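Local coordinates for conserved hypothetical protein TM0937 (Thermotoga maritima, PDB 2ESH), which is of unknown function but probably acts as a transcriptional regulator of the PadR-like family, with a helix-turn-helix fold expected to bind DNA, at residues A[7-10]-A[11-15]; A[97-100]-A[101-104]. All blocks are in the same frame, centred on the assembly; numbering follows the deposited sequence.

Contact 1 of 2, residues A[7-10]-A[11-15]; sequences RGFR and GWWLA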
loop_
_atom_site.group_PDB
_atom_site.type_symbol
_atom_site.label_atom_id
_atom_site.label_comp_id
_atom_site.label_asym_id
_atom_site.label_seq_id
_atom_site.Cartn_x
_atom_site.Cartn_y
_atom_site.Cartn_z
ATOM N N ARG A 7 0.204 6.699 11.128
ATOM C CA ARG A 7 -0.747 7.535 10.422
ATOM C C ARG A 7 -0.075 8.474 9.342
ATOM O O ARG A 7 0.914 8.076 8.708
ATOM C CB ARG A 7 -1.664 8.241 11.444
ATOM C CG ARG A 7 -3.106 7.683 11.459
ATOM C CD ARG A 7 -3.626 6.898 12.674
ATOM N NE ARG A 7 -3.183 5.500 12.647
ATOM C CZ ARG A 7 -3.802 4.455 13.199
ATOM N NH1 ARG A 7 -4.989 4.556 13.807
ATOM N NH2 ARG A 7 -3.219 3.270 13.103
ATOM N N GLY A 8 -0.644 9.665 9.095
ATOM C CA GLY A 8 -0.088 10.580 8.126
ATOM C C GLY A 8 0.021 10.047 6.692
ATOM O O GLY A 8 -0.669 9.089 6.293
ATOM N N PHE A 9 0.900 10.646 5.895
ATOM C CA PHE A 9 1.066 10.215 4.547
ATOM C C PHE A 9 1.602 8.787 4.460
ATOM O O PHE A 9 1.180 8.014 3.609
ATOM C CB PHE A 9 2.019 11.182 3.872
ATOM C CG PHE A 9 2.438 10.770 2.517
ATOM C CD1 PHE A 9 1.598 10.949 1.440
ATOM C CD2 PHE A 9 3.660 10.181 2.316
ATOM C CE1 PHE A 9 1.964 10.555 0.158
ATOM C CE2 PHE A 9 4.028 9.805 1.029
ATOM C CZ PHE A 9 3.149 10.005 -0.039
ATOM N N ARG A 10 2.528 8.441 5.356
ATOM C CA ARG A 10 3.233 7.142 5.395
ATOM C C ARG A 10 2.199 5.977 5.574
ATOM O O ARG A 10 2.266 4.937 4.861
ATOM C CB ARG A 10 4.230 7.173 6.587
ATOM C CG ARG A 10 5.413 6.272 6.431
ATOM C CD ARG A 10 6.115 5.896 7.756
ATOM N NE ARG A 10 5.190 5.047 8.480
ATOM C CZ ARG A 10 5.155 3.713 8.439
ATOM N NH1 ARG A 10 6.067 3.023 7.736
ATOM N NH2 ARG A 10 4.194 3.075 9.133
ATOM N N GLY A 11 1.295 6.189 6.554
ATOM C CA GLY A 11 0.041 5.440 6.751
ATOM C C GLY A 11 -0.740 5.158 5.456
ATOM O O GLY A 11 -1.025 4.019 5.150
ATOM N N TRP A 12 -0.932 6.193 4.635
ATOM C CA TRP A 12 -1.727 6.102 3.452
ATOM C C TRP A 12 -0.933 5.331 2.417
ATOM O O TRP A 12 -1.409 4.476 1.713
ATOM C CB TRP A 12 -2.047 7.529 2.972
ATOM C CG TRP A 12 -2.850 7.512 1.716
ATOM C CD1 TRP A 12 -4.188 7.370 1.643
ATOM C CD2 TRP A 12 -2.377 7.642 0.357
ATOM N NE1 TRP A 12 -4.603 7.367 0.320
ATOM C CE2 TRP A 12 -3.524 7.541 -0.494
ATOM C CE3 TRP A 12 -1.123 7.855 -0.221
ATOM C CZ2 TRP A 12 -3.465 7.681 -1.888
ATOM C CZ3 TRP A 12 -1.051 7.996 -1.618
ATOM C CH2 TRP A 12 -2.210 7.892 -2.440
ATOM N N TRP A 13 0.333 5.647 2.364
ATOM C CA TRP A 13 1.216 5.048 1.392
ATOM C C TRP A 13 1.461 3.565 1.724
ATOM O O TRP A 13 1.580 2.732 0.811
ATOM C CB TRP A 13 2.519 5.839 1.388
ATOM C CG TRP A 13 3.395 5.453 0.252
ATOM C CD1 TRP A 13 4.374 4.525 0.260
ATOM C CD2 TRP A 13 3.307 5.932 -1.069
ATOM N NE1 TRP A 13 4.975 4.463 -0.974
ATOM C CE2 TRP A 13 4.313 5.300 -1.817
ATOM C CE3 TRP A 13 2.514 6.909 -1.692
ATOM C CZ2 TRP A 13 4.517 5.564 -3.190
ATOM C CZ3 TRP A 13 2.721 7.177 -3.086
ATOM C CH2 TRP A 13 3.697 6.507 -3.802
ATOM N N LEU A 14 1.528 3.222 3.016
ATOM C CA LEU A 14 1.610 1.801 3.396
ATOM C C LEU A 14 0.305 0.966 3.037
ATOM O O LEU A 14 0.360 -0.043 2.317
ATOM C CB LEU A 14 1.985 1.674 4.913
ATOM C CG LEU A 14 2.331 0.227 5.393
ATOM C CD1 LEU A 14 3.591 -0.429 4.708
ATOM C CD2 LEU A 14 2.435 0.173 6.965
ATOM N N ALA A 15 -0.856 1.418 3.501
ATOM C CA ALA A 15 -2.159 0.759 3.211
ATOM C C ALA A 15 -2.336 0.568 1.720
ATOM O O ALA A 15 -2.774 -0.490 1.297
ATOM C CB ALA A 15 -3.301 1.558 3.772
#

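Contact 2 of 2, residues A[97-100]-A[101-104]; sequences LEDM and KRRI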
loop_
_atom_site.group_PDB
_atom_site.type_symbol
_atom_site.label_atom_id
_atom_site.label_comp_id
_atom_site.label_asym_id
_atom_site.label_seq_id
_atom_site.Cartn_x
_atom_site.Cartn_y
_atom_site.Cartn_z
ATOM N N LEU A 97 -3.340 9.334 -6.680
ATOM C CA LEU A 97 -1.992 9.232 -7.224
ATOM C C LEU A 97 -1.859 10.137 -8.445
ATOM O O LEU A 97 -0.806 10.801 -8.595
ATOM C CB LEU A 97 -1.612 7.775 -7.563
ATOM C CG LEU A 97 -1.404 6.821 -6.369
ATOM C CD1 LEU A 97 -1.211 5.394 -6.882
ATOM C CD2 LEU A 97 -0.156 7.229 -5.517
ATOM N N GLU A 98 -2.898 10.159 -9.300
ATOM C CA GLU A 98 -2.966 11.090 -10.450
ATOM C C GLU A 98 -2.993 12.565 -10.027
ATOM O O GLU A 98 -2.370 13.412 -10.670
ATOM C CB GLU A 98 -4.160 10.776 -11.335
ATOM C CG GLU A 98 -4.061 9.426 -12.026
ATOM C CD GLU A 98 -5.396 8.845 -12.419
ATOM O OE1 GLU A 98 -6.484 9.465 -12.178
ATOM O OE2 GLU A 98 -5.359 7.746 -12.991
ATOM N N ASP A 99 -3.709 12.861 -8.940
ATOM C CA ASP A 99 -3.682 14.183 -8.284
ATOM C C ASP A 99 -2.235 14.522 -7.871
ATOM O O ASP A 99 -1.717 15.581 -8.163
ATOM C CB ASP A 99 -4.554 14.169 -7.010
ATOM C CG ASP A 99 -6.025 14.194 -7.304
ATOM O OD1 ASP A 99 -6.355 14.333 -8.508
ATOM O OD2 ASP A 99 -6.858 14.060 -6.355
ATOM N N MET A 100 -1.593 13.582 -7.196
ATOM C CA MET A 100 -0.282 13.819 -6.602
ATOM C C MET A 100 0.674 14.032 -7.711
ATOM O O MET A 100 1.438 14.945 -7.648
ATOM C CB MET A 100 0.223 12.606 -5.796
ATOM C CG MET A 100 -0.525 12.340 -4.520
ATOM S SD MET A 100 0.307 10.920 -3.659
ATOM C CE MET A 100 1.962 11.613 -3.550
ATOM N N LYS A 101 0.592 13.217 -8.744
ATOM C CA LYS A 101 1.533 13.299 -9.819
ATOM C C LYS A 101 1.421 14.637 -10.555
ATOM O O LYS A 101 2.428 15.192 -10.956
ATOM C CB LYS A 101 1.467 12.045 -10.760
ATOM C CG LYS A 101 1.938 12.357 -12.157
ATOM C CD LYS A 101 1.927 11.179 -13.077
ATOM C CE LYS A 101 0.569 10.865 -13.664
ATOM N NZ LYS A 101 0.928 10.092 -14.921
ATOM N N ARG A 102 0.208 15.160 -10.703
ATOM C CA ARG A 102 -0.030 16.442 -11.381
ATOM C C ARG A 102 0.539 17.537 -10.514
ATOM O O ARG A 102 1.199 18.429 -10.959
ATOM C CB ARG A 102 -1.535 16.678 -11.575
ATOM C CG ARG A 102 -1.957 17.806 -12.556
ATOM C CD ARG A 102 -3.549 17.899 -12.659
ATOM N NE ARG A 102 -4.127 16.529 -12.761
ATOM C CZ ARG A 102 -4.924 15.938 -11.850
ATOM N NH1 ARG A 102 -5.283 16.544 -10.676
ATOM N NH2 ARG A 102 -5.302 14.677 -12.104
ATOM N N ARG A 103 0.356 17.423 -9.223
ATOM C CA ARG A 103 0.923 18.452 -8.346
ATOM C C ARG A 103 2.493 18.496 -8.402
ATOM O O ARG A 103 3.099 19.568 -8.422
ATOM C CB ARG A 103 0.400 18.205 -6.958
ATOM C CG ARG A 103 1.193 18.862 -5.916
ATOM C CD ARG A 103 0.870 20.370 -6.084
ATOM N NE ARG A 103 1.516 21.311 -5.200
ATOM C CZ ARG A 103 1.218 22.617 -5.261
ATOM N NH1 ARG A 103 0.326 23.080 -6.144
ATOM N NH2 ARG A 103 1.797 23.482 -4.456
ATOM N N ILE A 104 3.133 17.319 -8.475
ATOM C CA ILE A 104 4.590 17.205 -8.530
ATOM C C ILE A 104 5.068 17.867 -9.819
ATOM O O ILE A 104 6.108 18.559 -9.839
ATOM C CB ILE A 104 5.039 15.679 -8.446
ATOM C CG1 ILE A 104 4.884 15.168 -7.031
ATOM C CG2 ILE A 104 6.484 15.481 -8.906
ATOM C CD1 ILE A 104 4.885 13.572 -6.934
HETATM O O HOH W 1 -6.912 13.165 -10.733
#

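Contact 1 of 2, residues A[7-10]-A[11-15]
Phe9 meets Trp13 one turn further on: CZ, the tip of the Phe9 ring, comes within 3.6 Å of CE3 of Trp13, on the six-membered ring beside the fusion. The two side chains run next to each other in the same direction. Their planes are near parallel, at 30°, yet slid so far apart that the centroid of the Phe9 ring stands 5.6 Å from that of the Trp13 six-membered ring and overlap is slight. CB of Trp13 lies above one face of the phenyl ring, toward its rim. Trp12, which crosses Phe9 at a slant, makes a looser contact, its CE3 sitting 4.1 Å from CE1 of Phe9. All three aromatics have CG anti to the backbone N (chi1 172° in Phe9), and all three reach helix 84-116.

The backbone bonds are those of the opening turns of helix 8-24, the first helix of this PadR-like, helix-turn-helix-clan protein. Gly11 N donates to Arg7 O at 2.9 Å. Trp12 N is held less firmly, by weak bonds to both Gly8 O and Phe9 O. Beyond it the bonds are firmer: Trp13 N to Phe9 O at 2.8 Å and Leu14 N to Arg10 O at 2.6 Å. Gly11 suits its place, because a CB there would probably clash with Arg7 O; the positive phi at Gly8 also favours glycine.

On another side of the helix Arg10 and Leu14 lie alongside one another, guanidinium NH2 4.0 Å from Leu14 CD2. A bend at chi3 (68°) turns the arginine's end, and its NH1 is hydrogen-bonded to Met49 O, while Leu14 and Trp13 also touch Met49.

Contact 2 of 2, residues A[97-100]-A[101-104]
The guanidinium of Arg102 has Glu98 O over one face, toward the rim, with NH2 3.5 Å from that oxygen but badly angled for a bond. At its edge sit two partners. A water lies in the plane and accepts from NH2 at 2.6 Å, and Asp99 OD1 takes the hydrogen bond and salt bridge from NH1 at 3.3 Å. The carboxylate and guanidinium planes are 72° apart, and NH1 meets OD1 from above the carboxylate plane. The same water donates to Asp99 OD1 at 2.6 Å and closes a small ring, giving that oxygen two links to the arginine, one direct and one through solvent.

The two side chains lie next to each other and point the same way. Arg102 has CG anti to its own nitrogen (chi1 -166°) and turns at chi3 (-44°), which folds the guanidinium back over the preceding turn toward Glu98 and Asp99. An alanine at Asp99 would remove the carboxylate, and Arg102 would probably lose its salt bridge and the water its second partner, leaving the guanidinium freer to swing.

Beneath this pair runs regular alpha-helical bonding, each N-H donating to the carbonyl four residues back. Lys101 N reaches Leu97 O at 2.8 Å, Arg102 N bonds to Glu98 O, Arg103 N to Asp99 O, and Ile104 N to Met100 O at 3.0 Å. Ile104 also rests its CG1 3.5 Å from Met100 O.

The turns belong to the long C-terminal helix 84-116, which follows the hairpin 65-70/77-82, consistent with the wing of a winged helix-turn-helix fold, as expected of PadR-like proteins. Leu97 and Met100 face helix 8-24: Leu97 packs on Trp12 and Trp13, Met100 on Phe9 and Trp12.

Both contacts are local turns at the protein surface, but they sit on different helices: 7-10/11-15 opens helix 8-24, while 97-100/101-104 lies midway along helix 84-116. Their centres are about 16 Å apart, with contact 1 the nearer to the middle of the chain and the one that includes a buried residue, Leu14. Aromatic packing, with an arginine alongside a leucine, marks contact 1; in contact 2 a charged, hydrated pair dominates. The two helices meet through apolar groups: Trp12 CH2 and Trp13 CZ3 each lie 3.8 Å from Leu97 CD2, and Trp12 CZ3 is 3.8 Å from Met100 SD. The salt bridge of contact 2 takes no part in this seam.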